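Local structure of hypothetical protein PAE2307 (Pyrobaculum aerophilum, 2GL0) at residues N20-Q25 and A94-V99; I29-D34 and I50-A55; R111-T116 and R132-V137; A117-V122 and D139-L144. The protein binds adenosine and belongs to the adenosine-specific kinase family, so it probably acts on adenosine, though its function is unproven. All blocks are in the same frame, centred on the assembly; numbering follows the deposited sequence.

How the contacts relate
Contacts 1, 2 and 3 all reach the five-stranded antiparallel sheet of this subunit, while contact 4 belongs to the three-stranded sheet that lies against it; contact 3 joins the two. Along the chain, contact 2 falls between the two segments of contact 1; contacts 3 and 4 follow, their segments alternating. Contacts 1 and 3 have centres about 12 Å apart and share the neighbouring strands 19-25 and 111-116. Contacts 3 and 4, about 13 Å apart between centres, are tied by Thr-116 and Asp-139. Contacts 1, 3 and 4 gather round one adenosine, whereas contact 2, about 26 Å from contact 4 between centres, lies across the chain's centre.

Contact 1: N20-Q25 and A94-V99; sequences NVIIGQ and AWPINV. With ADN (adenosine), chain J.
Strand 20-25 runs past the loop 94-99 without a backbone hydrogen bond between them, the closest CA atoms, those of Asn-20 and Trp-95, being 7.1 Å apart. The amide of Asn-20 lies across the ring of Pro-96, with Asn-20 ND2 3.5 Å from Pro-96 CD. Further along, Ile-22 reaches forward with CD1, its extended end (chi2 175°) touching Val-99 CG2 at 3.9 Å and brushing Pro-96 CB. A water links Asn-20 OD1 and Ala-94 O on the polar side. This is the adenosine pocket, built at the ends of the strands, where the chain passes from strand 86-92 to helix 100-104. Trp-95 lays one indole face against the base, Trp-95 CG coming within 3.2 Å of adenosine C2, while Asn-20 ND2 sits 2.6 Å from the ribose O2'. Were Trp-95 an alanine, the adenine would probably lose the indole face it lies against and be freer to shift. Within the loop, Trp-95 N donates to Asn-98 OD1 at 2.8 Å, approaching from above the carbonyl plane, and the backbone bond from Asn-98 N to Trp-95 O closes the same turn. Asn-98 ND2 is held in turn by Thr-41 of a neighbouring subunit.

Contact 2: I29-D34 and I50-A55; sequences IKTVED and IAFCEA
Thr-31 stands over the face of the Phe-52 ring, its CB 3.9 Å from the ring centroid and only 7° off the normal, a CH-pi contact almost on centre. The methyl leans toward one side of the ring, Thr-31 CG2 lying 3.7 Å from Phe-52 CD1. Val-32 comes in nearer the root of the same side chain: Val-32 CG1 packs 3.5 Å from Phe-52 CB and also reaches Ile-50 CD1 at 4.2 Å. Phe-52 has CG anti to the backbone N (chi1 172°), which carries its ring from the strand to the start of the helix, where Ile-29 CA lies near Phe-52 CE2. Ile-29 CD1 touches Glu-54 OE2 at 4.2 Å. In the second shell, Phe-28 O accepts a hydrogen bond from Thr-31 OG1 and fixes its rotation, with OG1 and CG2 both spread over the ring; Arg-62 pairs with Glu-54 OE1. Salt bridges tie the helix to its surroundings: Lys-30 to Asp-34 and Glu-108, Asp-34 and Glu-33 to Lys-166 and Arg-160 of a neighbouring subunit. The N-terminal part of helix 31-40 packs on strand 47-53, which is itself flanked in the sheet by strands 60-65 and 86-92, while helix 68-81 touches Ala-51 and Cys-53 of that strand.

Contact 3: R111-T116 and R132-V137; sequences RIFAAT and RGVVGV. With ADN (adenosine), chain J; PO4 (phosphate ion), chain I.
Two beta sheets pack face to face here, strand 111-116 of the five-stranded sheet against strand 132-137 of the three-stranded one, their axes 7.1 Å apart and inclined by 30°. Phe-113 and Val-134 approach from opposite directions and meet over the ring face: Val-134 CG1 stands 3.8 Å from the Phe-113 centroid, 5° off the normal, in a CH-pi contact. The rotation of Val-134 (chi1 178°) sets this methyl over the ring centre, while Val-134 CB lies 3.7 Å from Phe-113 CZ. Val-137 continues the packing, its CG1 4.1 Å from Phe-113 CB and its CG2 4.2 Å from Ala-114 CB. Both Phe-113 and Ala-114 face Ile-23 of strand 19-25 in a classic beta bulge, and both direct their CB atoms toward the second sheet. With an alanine at Phe-113, Val-134 would probably lose the surface it rests on and a gap would open between the sheets. Beside this apolar patch, Arg-111 NH1 donates to phosphate O1 at 2.7 Å, and more weakly to phosphate O2; a water links Arg-111 NH1 to Val-134 O. Phe-113 CE1 lies over one face of the Arg-111 guanidinium, while the phosphate is met at its edge. The ion, probably from the crystallisation liquor, is gripped by Arg-111 of this and two neighbouring subunits, so the site would probably suit an anion at the subunit interface.

Contact 4: A117-V122 and D139-L144; sequences ANPLKV and DGHSPL. With ADN (adenosine), chain J.
Pro-119 O accepts a hydrogen bond from Gly-140 N, 2.6 Å long, at the tight point where the two segments come together; Gly-140 N lies almost in line with the Pro-119 C=O, with an N-H...O angle of 152°. Leu-120 and Asp-139 form an antiparallel non-hydrogen-bonded pair beside it, their CA atoms 4.8 Å apart. On the same face of the sheet Leu-120 CD1 rests 4.0 Å from Asp-139 CA. The Asn-118 side chain closes in as well, its CB 3.4 Å from Asp-139 OD1, with only a weak hydrogen bond from Asn-118 ND2 to that oxygen, the amide and carboxylate planes 60° apart. With chi1 at -175° the Asp-139 carboxylate swings to the side opposite its own N and reaches Asn-118; OD1 also bonds Thr-116 OG1, and OD2 bonds His-85 of a neighbouring subunit, so both oxygens are engaged. Gly-140 has a positive phi, and a CB there would clash with Asn-118 ND2. The packing is looser at exposed Pro-119, which touches His-141 only at its ring edge, Pro-119 CB standing 4.2 Å from His-141 CE1. From His-141 onward the chain runs along the neighbouring subunit, bonding to it through its backbone. On the other flank Ala-117 N donates to adenosine O3' at 2.9 Å. The whole is the end of an antiparallel strand pair, 120-128 with 131-139, whose preceding turn forms the ribose side of the adenosine site at a subunit interface.

Contact 1: N20-Q25 and A94-V99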
# COMPACT_ATOMS: atom_id res chain seq x y z
N ASN A 20 6.51 -21.37 -10.65
CA ASN A 20 5.82 -20.30 -11.37
C ASN A 20 6.82 -19.23 -11.76
O ASN A 20 7.93 -19.17 -11.19
CB ASN A 20 4.84 -19.57 -10.51
CG ASN A 20 3.80 -20.40 -10.11
OD1 ASN A 20 4.03 -21.35 -9.31
ND2 ASN A 20 2.64 -20.17 -10.66
N VAL A 21 6.41 -18.42 -12.76
CA VAL A 21 7.22 -17.35 -13.34
C VAL A 21 6.50 -16.03 -13.10
O VAL A 21 5.29 -15.97 -13.07
CB VAL A 21 7.55 -17.60 -14.83
CG1 VAL A 21 6.39 -17.42 -15.64
CG2 VAL A 21 8.76 -16.70 -15.32
N ILE A 22 7.27 -15.02 -12.73
CA ILE A 22 6.80 -13.66 -12.60
C ILE A 22 7.72 -12.81 -13.49
O ILE A 22 8.94 -12.91 -13.38
CB ILE A 22 6.82 -13.17 -11.13
CG1 ILE A 22 5.98 -14.11 -10.22
CG2 ILE A 22 6.41 -11.66 -11.09
CD1 ILE A 22 6.02 -13.81 -8.81
N ILE A 23 7.13 -12.11 -14.46
CA ILE A 23 7.92 -11.33 -15.41
C ILE A 23 7.53 -9.86 -15.36
O ILE A 23 6.38 -9.56 -15.37
CB ILE A 23 7.81 -11.85 -16.83
CG1 ILE A 23 8.12 -13.32 -16.85
CG2 ILE A 23 8.79 -11.04 -17.83
CD1 ILE A 23 8.15 -13.98 -18.25
N GLY A 24 8.49 -8.94 -15.34
CA GLY A 24 8.18 -7.57 -15.18
C GLY A 24 9.22 -6.57 -15.65
O GLY A 24 10.26 -6.97 -16.18
N GLN A 25 8.90 -5.27 -15.49
CA GLN A 25 9.85 -4.21 -15.77
C GLN A 25 10.22 -3.31 -14.55
O GLN A 25 9.37 -2.90 -13.83
CB GLN A 25 9.31 -3.34 -16.86
CG GLN A 25 10.46 -2.57 -17.51
CD GLN A 25 9.91 -1.71 -18.56
OE1 GLN A 25 9.36 -2.22 -19.53
NE2 GLN A 25 9.89 -0.39 -18.29
N ALA A 94 6.07 -21.66 -3.10
CA ALA A 94 5.40 -20.36 -2.94
C ALA A 94 4.69 -20.11 -4.28
O ALA A 94 5.19 -20.50 -5.38
CB ALA A 94 6.40 -19.21 -2.59
N TRP A 95 3.46 -19.61 -4.12
CA TRP A 95 2.56 -19.23 -5.20
C TRP A 95 2.79 -17.75 -5.37
O TRP A 95 3.16 -17.10 -4.35
CB TRP A 95 1.13 -19.41 -4.72
CG TRP A 95 0.67 -20.86 -4.55
CD1 TRP A 95 0.29 -21.45 -3.40
CD2 TRP A 95 0.54 -21.87 -5.57
NE1 TRP A 95 -0.07 -22.72 -3.61
CE2 TRP A 95 0.06 -23.02 -4.94
CE3 TRP A 95 0.77 -21.89 -6.94
CZ2 TRP A 95 -0.16 -24.22 -5.63
CZ3 TRP A 95 0.52 -23.05 -7.65
CH2 TRP A 95 0.08 -24.22 -6.99
N PRO A 96 2.63 -17.22 -6.63
CA PRO A 96 2.67 -15.73 -6.90
C PRO A 96 1.86 -14.89 -5.97
O PRO A 96 2.43 -14.00 -5.41
CB PRO A 96 2.27 -15.61 -8.37
CG PRO A 96 2.80 -17.00 -8.94
CD PRO A 96 2.47 -18.00 -7.87
N ILE A 97 0.62 -15.27 -5.64
CA ILE A 97 -0.19 -14.51 -4.68
C ILE A 97 0.47 -14.36 -3.32
O ILE A 97 0.13 -13.43 -2.62
CB ILE A 97 -1.67 -15.04 -4.46
CG1 ILE A 97 -1.70 -16.44 -3.72
CG2 ILE A 97 -2.51 -14.98 -5.82
CD1 ILE A 97 -3.19 -17.07 -3.30
N ASN A 98 1.37 -15.31 -2.93
CA ASN A 98 2.17 -15.15 -1.67
C ASN A 98 3.15 -14.05 -1.65
O ASN A 98 3.52 -13.66 -0.55
CB ASN A 98 3.02 -16.37 -1.23
CG ASN A 98 2.26 -17.68 -1.24
OD1 ASN A 98 2.89 -18.73 -1.48
ND2 ASN A 98 0.94 -17.66 -0.94
N VAL A 99 3.59 -13.53 -2.81
CA VAL A 99 4.82 -12.63 -2.90
C VAL A 99 4.59 -11.41 -3.72
O VAL A 99 5.44 -10.51 -3.75
CB VAL A 99 6.07 -13.39 -3.52
CG1 VAL A 99 6.58 -14.51 -2.58
CG2 VAL A 99 5.74 -14.01 -4.88
O5' ADN J . -4.51 -20.27 -13.37
C5' ADN J . -3.47 -21.08 -12.91
C4' ADN J . -2.50 -20.09 -12.31
O4' ADN J . -2.89 -19.73 -11.00
C3' ADN J . -1.42 -21.03 -12.08
O3' ADN J . -0.75 -20.97 -13.31
C2' ADN J . -0.70 -20.54 -10.84
O2' ADN J . 0.19 -19.46 -11.12
C1' ADN J . -1.87 -20.03 -10.04
N9 ADN J . -2.40 -21.04 -9.07
C8 ADN J . -2.90 -22.28 -9.40
N7 ADN J . -3.28 -22.97 -8.29
C5 ADN J . -3.06 -22.20 -7.20
C6 ADN J . -3.25 -22.34 -5.70
N6 ADN J . -3.77 -23.46 -5.09
N1 ADN J . -2.85 -21.27 -4.93
C2 ADN J . -2.33 -20.17 -5.50
N3 ADN J . -2.15 -19.97 -6.82
C4 ADN J . -2.47 -20.93 -7.73
O HOH W 1 5.70 -22.22 -7.50

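Contact 2: I29-D34 and I50-A55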
# COMPACT_ATOMS: atom_id res chain seq x y z
N ILE A 29 19.95 -0.67 -10.79
CA ILE A 29 20.61 -1.87 -10.42
C ILE A 29 20.22 -2.47 -9.07
O ILE A 29 20.34 -3.70 -8.90
CB ILE A 29 22.14 -1.71 -10.53
CG1 ILE A 29 22.82 -3.06 -10.25
CG2 ILE A 29 22.75 -0.63 -9.56
CD1 ILE A 29 23.43 -3.67 -11.43
N LYS A 30 19.73 -1.66 -8.12
CA LYS A 30 19.29 -2.19 -6.81
C LYS A 30 18.04 -3.11 -6.87
O LYS A 30 17.69 -3.77 -5.87
CB LYS A 30 19.04 -1.08 -5.82
CG LYS A 30 18.99 -1.53 -4.38
CD LYS A 30 19.22 -0.31 -3.45
CE LYS A 30 18.32 0.86 -3.77
NZ LYS A 30 16.99 0.59 -3.18
N THR A 31 17.38 -3.14 -8.02
CA THR A 31 16.29 -4.05 -8.34
C THR A 31 16.64 -5.47 -8.01
O THR A 31 15.76 -6.14 -7.44
CB THR A 31 15.92 -4.05 -9.92
OG1 THR A 31 15.51 -2.76 -10.32
CG2 THR A 31 14.85 -5.04 -10.28
N VAL A 32 17.84 -5.99 -8.38
CA VAL A 32 18.13 -7.46 -8.02
C VAL A 32 18.17 -7.76 -6.51
O VAL A 32 17.79 -8.89 -6.05
CB VAL A 32 19.36 -8.21 -8.71
CG1 VAL A 32 19.09 -8.53 -10.08
CG2 VAL A 32 20.64 -7.45 -8.63
N GLU A 33 18.69 -6.83 -5.73
CA GLU A 33 18.80 -7.07 -4.31
C GLU A 33 17.43 -6.96 -3.59
O GLU A 33 17.09 -7.77 -2.73
CB GLU A 33 19.82 -6.11 -3.71
CG GLU A 33 21.28 -6.41 -4.26
CD GLU A 33 22.41 -5.97 -3.28
OE1 GLU A 33 22.14 -6.00 -2.01
OE2 GLU A 33 23.53 -5.60 -3.80
N ASP A 34 16.67 -5.93 -3.99
CA ASP A 34 15.33 -5.65 -3.45
C ASP A 34 14.30 -6.71 -3.85
O ASP A 34 13.34 -6.94 -3.09
CB ASP A 34 14.86 -4.27 -3.90
CG ASP A 34 15.61 -3.13 -3.23
OD1 ASP A 34 16.49 -3.42 -2.37
OD2 ASP A 34 15.32 -1.93 -3.57
N ILE A 50 16.26 -15.05 -9.43
CA ILE A 50 15.93 -13.73 -10.00
C ILE A 50 17.00 -13.25 -11.01
O ILE A 50 18.21 -13.38 -10.77
CB ILE A 50 15.39 -12.72 -8.90
CG1 ILE A 50 15.94 -11.31 -9.01
CG2 ILE A 50 15.75 -13.21 -7.57
CD1 ILE A 50 15.39 -10.49 -10.14
N ALA A 51 16.57 -12.76 -12.17
CA ALA A 51 17.51 -12.06 -13.13
C ALA A 51 16.90 -10.75 -13.63
O ALA A 51 15.67 -10.55 -13.60
CB ALA A 51 17.96 -12.97 -14.30
N PHE A 52 17.78 -9.84 -14.06
CA PHE A 52 17.43 -8.44 -14.34
C PHE A 52 18.41 -7.96 -15.39
O PHE A 52 19.63 -8.12 -15.27
CB PHE A 52 17.62 -7.60 -13.07
CG PHE A 52 17.48 -6.07 -13.32
CD1 PHE A 52 16.21 -5.50 -13.71
CD2 PHE A 52 18.62 -5.21 -13.15
CE1 PHE A 52 16.03 -4.13 -13.94
CE2 PHE A 52 18.45 -3.77 -13.37
CZ PHE A 52 17.17 -3.23 -13.77
N CYS A 53 17.91 -7.37 -16.43
CA CYS A 53 18.81 -6.88 -17.49
C CYS A 53 19.11 -5.45 -17.20
O CYS A 53 18.22 -4.62 -17.37
CB CYS A 53 18.06 -6.94 -18.82
SG CYS A 53 17.48 -8.61 -19.28
N GLU A 54 20.32 -5.14 -16.72
CA GLU A 54 20.83 -3.75 -16.63
C GLU A 54 20.79 -3.24 -18.03
O GLU A 54 21.17 -3.99 -18.94
CB GLU A 54 22.29 -3.82 -16.23
CG GLU A 54 23.03 -2.49 -16.01
CD GLU A 54 24.43 -2.74 -15.51
OE1 GLU A 54 24.96 -3.86 -15.69
OE2 GLU A 54 25.00 -1.85 -14.89
N ALA A 55 20.37 -2.01 -18.27
CA ALA A 55 20.21 -1.56 -19.66
C ALA A 55 21.16 -0.44 -20.10
O ALA A 55 21.02 0.15 -21.20
CB ALA A 55 18.78 -1.14 -19.86

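Contact 3: R111-T116 and R132-V137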
# COMPACT_ATOMS: atom_id res chain seq x y z
N ARG A 111 6.25 -2.03 -13.38
CA ARG A 111 5.09 -2.85 -13.83
C ARG A 111 5.40 -4.38 -13.84
O ARG A 111 6.52 -4.78 -13.81
CB ARG A 111 4.64 -2.47 -15.23
CG ARG A 111 5.60 -2.75 -16.45
CD ARG A 111 4.91 -1.98 -17.60
NE ARG A 111 5.76 -1.63 -18.72
CZ ARG A 111 5.33 -1.69 -20.00
NH1 ARG A 111 4.11 -2.10 -20.30
NH2 ARG A 111 6.15 -1.37 -20.98
N ILE A 112 4.34 -5.18 -13.84
CA ILE A 112 4.40 -6.64 -13.89
C ILE A 112 3.61 -7.07 -15.18
O ILE A 112 2.47 -6.63 -15.45
CB ILE A 112 3.95 -7.33 -12.58
CG1 ILE A 112 4.72 -6.78 -11.32
CG2 ILE A 112 4.30 -8.86 -12.66
CD1 ILE A 112 4.01 -7.02 -10.06
N PHE A 113 4.27 -7.90 -15.97
CA PHE A 113 3.70 -8.47 -17.15
C PHE A 113 2.86 -9.70 -16.94
O PHE A 113 1.83 -9.86 -17.60
CB PHE A 113 4.82 -8.73 -18.21
CG PHE A 113 5.50 -7.46 -18.70
CD1 PHE A 113 4.77 -6.51 -19.39
CD2 PHE A 113 6.84 -7.26 -18.50
CE1 PHE A 113 5.39 -5.34 -19.82
CE2 PHE A 113 7.48 -6.14 -18.92
CZ PHE A 113 6.72 -5.13 -19.59
N ALA A 114 3.26 -10.59 -16.04
CA ALA A 114 2.62 -11.96 -15.99
C ALA A 114 2.97 -12.57 -14.69
O ALA A 114 4.13 -12.40 -14.25
CB ALA A 114 3.12 -12.94 -17.15
N ALA A 115 2.02 -13.32 -14.09
CA ALA A 115 2.31 -14.27 -12.99
C ALA A 115 1.60 -15.55 -13.21
O ALA A 115 0.37 -15.59 -13.14
CB ALA A 115 2.02 -13.66 -11.59
N THR A 116 2.34 -16.64 -13.51
CA THR A 116 1.68 -17.85 -14.02
C THR A 116 2.57 -19.08 -14.08
O THR A 116 3.79 -18.98 -13.91
CB THR A 116 1.00 -17.60 -15.37
OG1 THR A 116 -0.01 -18.63 -15.66
CG2 THR A 116 2.02 -17.50 -16.44
N ARG A 132 15.32 -3.29 -27.56
CA ARG A 132 14.17 -4.20 -27.45
C ARG A 132 13.34 -3.82 -26.24
O ARG A 132 13.88 -3.32 -25.21
CB ARG A 132 14.63 -5.66 -27.33
CG ARG A 132 15.44 -6.12 -28.56
CD ARG A 132 16.37 -7.30 -28.32
NE ARG A 132 15.63 -8.46 -27.80
CZ ARG A 132 15.05 -9.39 -28.55
NH1 ARG A 132 15.09 -9.30 -29.88
NH2 ARG A 132 14.38 -10.40 -27.99
N GLY A 133 12.01 -4.00 -26.36
CA GLY A 133 11.11 -3.90 -25.21
C GLY A 133 9.94 -4.93 -25.33
O GLY A 133 9.65 -5.43 -26.44
N VAL A 134 9.28 -5.21 -24.18
CA VAL A 134 8.16 -6.14 -24.09
C VAL A 134 6.88 -5.46 -24.53
O VAL A 134 6.53 -4.37 -24.01
CB VAL A 134 8.01 -6.73 -22.66
CG1 VAL A 134 6.76 -7.70 -22.58
CG2 VAL A 134 9.34 -7.42 -22.25
N VAL A 135 6.22 -6.02 -25.55
CA VAL A 135 4.93 -5.48 -25.95
C VAL A 135 3.72 -6.17 -25.34
O VAL A 135 2.63 -5.59 -25.37
CB VAL A 135 4.75 -5.21 -27.54
CG1 VAL A 135 6.03 -4.77 -28.17
CG2 VAL A 135 4.21 -6.37 -28.26
N GLY A 136 3.87 -7.37 -24.80
CA GLY A 136 2.75 -8.10 -24.23
C GLY A 136 3.15 -9.55 -23.91
O GLY A 136 4.29 -9.93 -24.16
N VAL A 137 2.21 -10.32 -23.35
CA VAL A 137 2.32 -11.75 -23.11
C VAL A 137 1.05 -12.41 -23.60
O VAL A 137 0.04 -11.74 -23.92
CB VAL A 137 2.58 -12.13 -21.63
CG1 VAL A 137 3.95 -11.51 -21.12
CG2 VAL A 137 1.44 -11.68 -20.73
O5' ADN J . -4.51 -20.27 -13.37
C5' ADN J . -3.47 -21.08 -12.91
C4' ADN J . -2.50 -20.09 -12.31
O4' ADN J . -2.89 -19.73 -11.00
C3' ADN J . -1.42 -21.03 -12.08
O3' ADN J . -0.75 -20.97 -13.31
C2' ADN J . -0.70 -20.54 -10.84
O2' ADN J . 0.19 -19.46 -11.12
C1' ADN J . -1.87 -20.03 -10.04
N9 ADN J . -2.40 -21.04 -9.07
C8 ADN J . -2.90 -22.28 -9.40
N7 ADN J . -3.28 -22.97 -8.29
C5 ADN J . -3.06 -22.20 -7.20
C6 ADN J . -3.25 -22.34 -5.70
N6 ADN J . -3.77 -23.46 -5.09
N1 ADN J . -2.85 -21.27 -4.93
C2 ADN J . -2.33 -20.17 -5.50
N3 ADN J . -2.15 -19.97 -6.82
C4 ADN J . -2.47 -20.93 -7.73
P PO4 I . 1.58 -3.01 -18.12
O1 PO4 I . 2.31 -3.73 -19.22
O2 PO4 I . 1.83 -1.54 -18.24
O3 PO4 I . 0.12 -3.34 -18.22
O4 PO4 I . 2.01 -3.45 -16.76
O HOH W 2 3.88 -2.86 -23.42

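Contact 4: A117-V122 and D139-L144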
# COMPACT_ATOMS: atom_id res chain seq x y z
N ALA A 117 1.90 -20.23 -14.19
CA ALA A 117 2.44 -21.55 -14.55
C ALA A 117 1.83 -22.05 -15.87
O ALA A 117 2.08 -23.17 -16.27
CB ALA A 117 2.11 -22.58 -13.43
N ASN A 118 0.93 -21.28 -16.50
CA ASN A 118 0.31 -21.64 -17.80
C ASN A 118 1.32 -21.59 -18.94
O ASN A 118 2.38 -20.87 -18.79
CB ASN A 118 -0.75 -20.64 -18.14
CG ASN A 118 -1.97 -20.81 -17.29
OD1 ASN A 118 -2.08 -21.81 -16.61
ND2 ASN A 118 -2.87 -19.82 -17.28
N PRO A 119 1.05 -22.33 -20.06
CA PRO A 119 1.83 -22.04 -21.28
C PRO A 119 1.89 -20.55 -21.41
O PRO A 119 0.85 -19.86 -21.19
CB PRO A 119 1.01 -22.71 -22.38
CG PRO A 119 0.51 -24.05 -21.64
CD PRO A 119 0.10 -23.47 -20.25
N LEU A 120 3.08 -20.02 -21.71
CA LEU A 120 3.26 -18.57 -21.69
C LEU A 120 4.15 -18.15 -22.79
O LEU A 120 5.22 -18.74 -22.97
CB LEU A 120 3.87 -18.10 -20.33
CG LEU A 120 4.19 -16.60 -20.11
CD1 LEU A 120 3.04 -15.66 -20.07
CD2 LEU A 120 5.01 -16.45 -18.81
N LYS A 121 3.74 -17.10 -23.51
CA LYS A 121 4.58 -16.44 -24.55
C LYS A 121 4.75 -14.92 -24.29
O LYS A 121 3.75 -14.23 -23.96
CB LYS A 121 4.00 -16.68 -25.96
CG LYS A 121 4.05 -18.12 -26.38
CD LYS A 121 4.26 -18.14 -27.88
CE LYS A 121 3.84 -19.50 -28.50
NZ LYS A 121 4.28 -20.67 -27.65
N VAL A 122 6.02 -14.43 -24.45
CA VAL A 122 6.41 -12.99 -24.29
C VAL A 122 6.64 -12.50 -25.66
O VAL A 122 7.34 -13.18 -26.45
CB VAL A 122 7.70 -12.74 -23.47
CG1 VAL A 122 8.04 -11.26 -23.42
CG2 VAL A 122 7.46 -13.22 -22.11
N ASP A 139 -0.79 -15.40 -22.02
CA ASP A 139 -0.84 -16.22 -20.85
C ASP A 139 -1.90 -17.39 -20.93
O ASP A 139 -3.14 -17.17 -20.88
CB ASP A 139 -1.02 -15.27 -19.64
CG ASP A 139 -0.96 -15.99 -18.32
OD1 ASP A 139 -0.86 -17.25 -18.28
OD2 ASP A 139 -1.00 -15.30 -17.27
N GLY A 140 -1.47 -18.63 -21.06
CA GLY A 140 -2.48 -19.72 -21.36
C GLY A 140 -3.46 -19.50 -22.51
O GLY A 140 -3.18 -18.70 -23.42
N HIS A 141 -4.59 -20.21 -22.50
CA HIS A 141 -5.51 -20.28 -23.72
C HIS A 141 -6.80 -19.47 -23.61
O HIS A 141 -7.26 -19.17 -22.53
CB HIS A 141 -5.84 -21.76 -24.12
CG HIS A 141 -4.63 -22.57 -24.53
ND1 HIS A 141 -3.49 -22.66 -23.75
CD2 HIS A 141 -4.35 -23.24 -25.68
CE1 HIS A 141 -2.58 -23.39 -24.37
NE2 HIS A 141 -3.07 -23.75 -25.55
N SER A 142 -7.33 -19.04 -24.74
CA SER A 142 -8.55 -18.26 -24.77
C SER A 142 -9.78 -19.10 -24.27
O SER A 142 -9.69 -20.34 -24.20
CB SER A 142 -8.74 -17.77 -26.20
OG SER A 142 -8.95 -18.89 -27.02
N PRO A 143 -10.92 -18.45 -23.93
CA PRO A 143 -12.03 -19.21 -23.31
C PRO A 143 -12.67 -20.33 -24.16
O PRO A 143 -12.79 -20.17 -25.38
CB PRO A 143 -13.09 -18.12 -23.04
CG PRO A 143 -12.32 -16.87 -23.02
CD PRO A 143 -11.28 -17.04 -24.06
N LEU A 144 -13.06 -21.43 -23.51
CA LEU A 144 -13.85 -22.46 -24.18
C LEU A 144 -15.34 -22.21 -24.05
O LEU A 144 -16.11 -22.67 -24.85
CB LEU A 144 -13.49 -23.84 -23.67
CG LEU A 144 -12.16 -24.39 -24.13
CD1 LEU A 144 -11.97 -25.73 -23.41
CD2 LEU A 144 -12.19 -24.53 -25.68
O5' ADN J . -4.51 -20.27 -13.37
C5' ADN J . -3.47 -21.08 -12.91
C4' ADN J . -2.50 -20.09 -12.31
O4' ADN J . -2.89 -19.73 -11.00
C3' ADN J . -1.42 -21.03 -12.08
O3' ADN J . -0.75 -20.97 -13.31
C2' ADN J . -0.70 -20.54 -10.84
O2' ADN J . 0.19 -19.46 -11.12
C1' ADN J . -1.87 -20.03 -10.04
N9 ADN J . -2.40 -21.04 -9.07
C8 ADN J . -2.90 -22.28 -9.40
N7 ADN J . -3.28 -22.97 -8.29
C5 ADN J . -3.06 -22.20 -7.20
C6 ADN J . -3.25 -22.34 -5.70
N6 ADN J . -3.77 -23.46 -5.09
N1 ADN J . -2.85 -21.27 -4.93
C2 ADN J . -2.33 -20.17 -5.50
N3 ADN J . -2.15 -19.97 -6.82
C4 ADN J . -2.47 -20.93 -7.73